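Local coordinates for protein 2-nitropropane dioxygenase (Streptomyces ansochromogenes, PDB 3BW2) that probably uses FMN and molecular oxygen to carry out the oxidative denitrification of alkyl nitronates, with propionate 3-nitronate as the presumed physiological substrate, at residues A[168-173]-A[212-217]. Residues are numbered along the deposited sequence; the frame is centred on the assembly and turned at random.
With FMN (flavin mononucleotide), chain B.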
loop_
_atom_site.group_PDB
_atom_site.type_symbol
_atom_site.label_atom_id
_atom_site.label_comp_id
_atom_site.label_asym_id
_atom_site.label_seq_id
_atom_site.Cartn_x
_atom_site.Cartn_y
_atom_site.Cartn_z
ATOM N N ALA A 168 1.823 19.331 12.264
ATOM C CA ALA A 168 1.434 18.512 11.125
ATOM C C ALA A 168 1.826 17.072 11.369
ATOM O O ALA A 168 2.727 16.787 12.157
ATOM C CB ALA A 168 2.110 19.017 9.858
ATOM N N VAL A 169 1.135 16.165 10.694
ATOM C CA VAL A 169 1.418 14.751 10.835
ATOM C C VAL A 169 1.932 14.218 9.508
ATOM O O VAL A 169 1.460 14.619 8.440
ATOM C CB VAL A 169 0.144 13.965 11.245
ATOM C CG1 VAL A 169 -0.975 14.216 10.240
ATOM C CG2 VAL A 169 0.457 12.469 11.336
ATOM N N ILE A 170 2.920 13.337 9.577
ATOM C CA ILE A 170 3.463 12.721 8.376
ATOM C C ILE A 170 2.794 11.357 8.249
ATOM O O ILE A 170 3.054 10.462 9.045
ATOM C CB ILE A 170 4.980 12.501 8.483
ATOM C CG1 ILE A 170 5.693 13.843 8.697
ATOM C CG2 ILE A 170 5.489 11.811 7.222
ATOM C CD1 ILE A 170 7.153 13.705 9.106
ATOM N N ALA A 171 1.919 11.206 7.261
ATOM C CA ALA A 171 1.237 9.933 7.048
ATOM C C ALA A 171 2.157 9.069 6.199
ATOM O O ALA A 171 2.254 9.251 4.986
ATOM C CB ALA A 171 -0.105 10.156 6.335
ATOM N N GLN A 172 2.842 8.139 6.853
ATOM C CA GLN A 172 3.775 7.255 6.171
ATOM C C GLN A 172 3.116 5.920 5.840
ATOM O O GLN A 172 2.764 5.152 6.736
ATOM C CB GLN A 172 5.008 7.027 7.047
ATOM C CG GLN A 172 6.039 6.084 6.444
ATOM C CD GLN A 172 6.974 5.529 7.493
ATOM O OE1 GLN A 172 6.526 5.058 8.543
ATOM N NE2 GLN A 172 8.280 5.569 7.219
ATOM N N GLY A 173 2.962 5.653 4.545
ATOM C CA GLY A 173 2.338 4.418 4.101
ATOM C C GLY A 173 3.245 3.202 4.161
ATOM O O GLY A 173 4.448 3.310 4.418
ATOM N N VAL A 212 1.453 15.447 5.678
ATOM C CA VAL A 212 2.558 15.277 4.748
ATOM C C VAL A 212 2.540 13.794 4.389
ATOM O O VAL A 212 2.693 12.940 5.257
ATOM C CB VAL A 212 3.907 15.650 5.402
ATOM C CG1 VAL A 212 5.055 15.372 4.439
ATOM C CG2 VAL A 212 3.896 17.132 5.787
ATOM N N ALA A 213 2.327 13.495 3.111
ATOM C CA ALA A 213 2.266 12.115 2.639
ATOM C C ALA A 213 3.652 11.547 2.349
ATOM O O ALA A 213 4.478 12.204 1.720
ATOM C CB ALA A 213 1.391 12.039 1.379
ATOM N N ALA A 214 3.898 10.319 2.794
ATOM C CA ALA A 214 5.192 9.675 2.577
ATOM C C ALA A 214 5.087 8.183 2.256
ATOM O O ALA A 214 4.310 7.447 2.883
ATOM C CB ALA A 214 6.077 9.869 3.803
ATOM N N GLY A 215 5.884 7.742 1.287
ATOM C CA GLY A 215 5.893 6.337 0.916
ATOM C C GLY A 215 5.740 6.027 -0.562
ATOM O O GLY A 215 4.651 6.140 -1.108
ATOM N N GLY A 216 6.837 5.633 -1.205
ATOM C CA GLY A 216 6.805 5.279 -2.616
ATOM C C GLY A 216 6.685 6.402 -3.636
ATOM O O GLY A 216 6.527 6.128 -4.828
ATOM N N ILE A 217 6.773 7.656 -3.196
ATOM C CA ILE A 217 6.645 8.794 -4.109
ATOM C C ILE A 217 7.951 9.071 -4.875
ATOM O O ILE A 217 8.937 9.530 -4.302
ATOM C CB ILE A 217 6.193 10.056 -3.331
ATOM C CG1 ILE A 217 4.871 9.758 -2.608
ATOM C CG2 ILE A 217 6.009 11.233 -4.285
ATOM C CD1 ILE A 217 4.355 10.893 -1.755
HETATM N N1 FMN B . 12.576 8.694 8.626
HETATM C C2 FMN B . 12.882 9.380 9.814
HETATM O O2 FMN B . 12.003 9.988 10.418
HETATM N N3 FMN B . 14.175 9.387 10.312
HETATM C C4 FMN B . 15.224 8.739 9.679
HETATM O O4 FMN B . 16.370 8.780 10.163
HETATM C C4A FMN B . 14.940 8.051 8.468
HETATM N N5 FMN B . 15.951 7.400 7.765
HETATM C C5A FMN B . 15.701 6.743 6.558
HETATM C C6 FMN B . 16.769 6.115 5.867
HETATM C C7 FMN B . 16.578 5.430 4.617
HETATM C C7M FMN B . 17.795 5.535 3.666
HETATM C C8 FMN B . 15.232 5.465 4.098
HETATM C C8M FMN B . 14.917 5.461 2.602
HETATM C C9 FMN B . 14.138 6.072 4.794
HETATM C C9A FMN B . 14.371 6.721 6.030
HETATM N N10 FMN B . 13.325 7.360 6.748
HETATM C C10 FMN B . 13.599 8.037 7.956
HETATM C "C1'" FMN B . 11.867 7.197 6.314
HETATM C "C2'" FMN B . 11.467 8.477 5.536
HETATM O "O2'" FMN B . 11.102 9.482 6.470
HETATM C "C3'" FMN B . 10.224 8.255 4.607
HETATM O "O3'" FMN B . 9.167 7.799 5.451
HETATM C "C4'" FMN B . 10.438 7.219 3.491
HETATM O "O4'" FMN B . 11.693 7.500 2.872
HETATM C "C5'" FMN B . 9.296 7.302 2.435
HETATM O "O5'" FMN B . 9.473 6.334 1.362
HETATM P P FMN B . 10.325 6.529 -0.021
HETATM O O1P FMN B . 9.921 7.964 0.016
HETATM O O2P FMN B . 9.398 5.413 -0.467
HETATM O O3P FMN B . 11.523 6.144 0.826
#
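Two adjacent parallel strands of the TIM barrel, 168-172 and 211-214, pair here and illustrate how such a barrel holds its cofactor at the C-terminal ends of its strands. Four backbone hydrogen bonds form the ladder: Val-212 N reaches Val-169 O at 2.9 Å, Ala-171 N binds Val-212 O, Ala-214 N binds Ala-171 O, and Gly-173 N meets Ala-214 O at 2.8 Å, carrying the ladder one residue past the end of strand 168-172. On the face carrying Ile-170, Val-212, Gln-172 and Ala-214, Ile-170 lies alongside Val-212, CG1 of Ile-170 4.2 Å from CB of Val-212. CG2 of Ile-170, anti to that residue's backbone N, comes 4.0 Å from CB of Ala-214. Farther along, CG of Gln-172 stands anti to the backbone N (chi1 179°) and the chain continues extended, carrying NE2 to the ribityl O3' of FMN, to which it donates at 3.0 Å; NE2 also bonds to His-179 O, and OE1 takes a hydrogen bond from Gly-181 N. Beyond Ala-214 the chain passes into a loop, where Gly-216 N donates to phosphate oxygen O2P of FMN at 2.7 Å. Strand 147-152 pairs with the other edge of 168-172, while Ile-170 and Val-212 both touch Gln-235 of strand 233-236; on the opposite face, Ala-213 packs against Val-226 of helix 220-228.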